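Side-chain contact in chorismatase (Streptomyces hygroscopicus, PDB 4BPS), which hydrolyses chorismate to a dihydroxylated cyclohexadiene carboxylate and pyruvate, a step in the biosynthesis of the immunosuppressants FK506 and FK520: residues G169-D172 against P173-P177. Sequence-based numbering, arbitrary orientation.
Sequences GGID and PATMP
D172 and T175 meet across a short 3-10 turn, where one carbonyl oxygen is gripped twice. From CB of T175 the side chain forks. OG1 donates to D172 O at 2.7 Å and lies in the plane of that carbonyl, while CG2 swings to the flank of the aspartate and rests against D172 CB at 3.9 Å. The first torsion places OG1 between the backbone N and the carbonyl carbon (chi1 67°), which turns the hydroxyl back toward D172. The same carbonyl oxygen accepts T175 N at 2.9 Å, from above the carbonyl plane. The backbone donor closes the turn, and the hydroxyl adds a second, in-plane bond to the same oxygen.

D172 adds a third bond with its carboxylate. Its CG is anti to the backbone N (chi1 179°). This places the carboxylate beside its own carbonyl carbon, with OD1 close to P173 N, where it accepts A174 N at 2.9 Å. The N-H meets OD1 from above the carboxylate plane, with an angle of 155° at the hydrogen. A174 CB lies alongside OD1.

I171 lies near the same hydroxyl, its side chain crossing that of T175 at about a right angle. Its CG2 packs 3.6 Å from T175 OG1 and 4.0 Å from SE of M176, a selenomethionine. M176 also lies against L166 and L134. A valine in place of T175 would probably cost D172 O its hydroxyl donor, leaving T175 N as its one partner within the turn.

The helix 154-169 ends in a Schellman motif at G170. The side chain of M176 is about 5 Å from that of R162, which binds the substrate. An Asx-Pro turn at D172 then leads into the 3-10 segment 173-175, and together they link the helix to strand 178-184.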
loop_
_atom_site.group_PDB
_atom_site.type_symbol
_atom_site.label_atom_id
_atom_site.label_comp_id
_atom_site.label_asym_id
_atom_site.label_seq_id
_atom_site.Cartn_x
_atom_site.Cartn_y
_atom_site.Cartn_z
ATOM N N GLY A 169 3.660 -4.744 20.236
ATOM C CA GLY A 169 4.299 -5.906 19.656
ATOM C C GLY A 169 5.802 -5.890 19.790
ATOM O O GLY A 169 6.455 -6.842 19.358
ATOM N N GLY A 170 6.369 -4.834 20.383
ATOM C CA GLY A 170 7.822 -4.696 20.440
ATOM C C GLY A 170 8.436 -4.582 19.048
ATOM O O GLY A 170 9.539 -5.092 18.783
ATOM N N ILE A 171 7.728 -3.915 18.143
ATOM C CA ILE A 171 8.141 -3.830 16.748
ATOM C C ILE A 171 9.031 -2.594 16.526
ATOM O O ILE A 171 8.651 -1.475 16.885
ATOM C CB ILE A 171 6.897 -3.736 15.816
ATOM C CG1 ILE A 171 5.927 -4.924 16.023
ATOM C CG2 ILE A 171 7.306 -3.615 14.348
ATOM C CD1 ILE A 171 6.448 -6.274 15.562
ATOM N N ASP A 172 10.188 -2.802 15.915
ATOM C CA ASP A 172 11.076 -1.712 15.544
ATOM C C ASP A 172 10.466 -0.957 14.356
ATOM O O ASP A 172 10.219 -1.562 13.304
ATOM C CB ASP A 172 12.421 -2.324 15.157
ATOM C CG ASP A 172 13.463 -1.305 14.718
ATOM O OD1 ASP A 172 13.161 -0.131 14.475
ATOM O OD2 ASP A 172 14.638 -1.706 14.606
ATOM N N PRO A 173 10.217 0.374 14.488
ATOM C CA PRO A 173 9.603 1.105 13.359
ATOM C C PRO A 173 10.391 0.992 12.057
ATOM O O PRO A 173 9.784 1.057 10.996
ATOM C CB PRO A 173 9.553 2.560 13.869
ATOM C CG PRO A 173 10.631 2.627 14.935
ATOM C CD PRO A 173 10.569 1.267 15.601
ATOM N N ALA A 174 11.710 0.818 12.136
ATOM C CA ALA A 174 12.518 0.706 10.923
ATOM C C ALA A 174 12.198 -0.568 10.127
ATOM O O ALA A 174 12.567 -0.663 8.949
ATOM C CB ALA A 174 14.005 0.772 11.270
ATOM N N THR A 175 11.520 -1.534 10.750
ATOM C CA THR A 175 11.149 -2.771 10.042
ATOM C C THR A 175 9.843 -2.649 9.274
ATOM O O THR A 175 9.506 -3.560 8.529
ATOM C CB THR A 175 11.075 -3.994 10.971
ATOM O OG1 THR A 175 9.984 -3.853 11.893
ATOM C CG2 THR A 175 12.409 -4.212 11.700
HETATM N N MSE A 176 9.112 -1.541 9.414
HETATM C CA MSE A 176 7.879 -1.418 8.651
HETATM C C MSE A 176 8.210 -1.155 7.191
HETATM O O MSE A 176 9.005 -0.276 6.866
HETATM C CB MSE A 176 6.963 -0.325 9.192
HETATM C CG MSE A 176 6.477 -0.549 10.642
HETATM SE SE MSE A 176 5.598 -2.265 10.955
HETATM C CE MSE A 176 4.016 -1.937 9.950
ATOM N N PRO A 177 7.554 -1.885 6.284
ATOM C CA PRO A 177 7.930 -1.812 4.867
ATOM C C PRO A 177 7.174 -0.703 4.139
ATOM O O PRO A 177 6.554 0.180 4.751
ATOM C CB PRO A 177 7.511 -3.187 4.329
ATOM C CG PRO A 177 6.288 -3.494 5.157
ATOM C CD PRO A 177 6.658 -3.024 6.549
#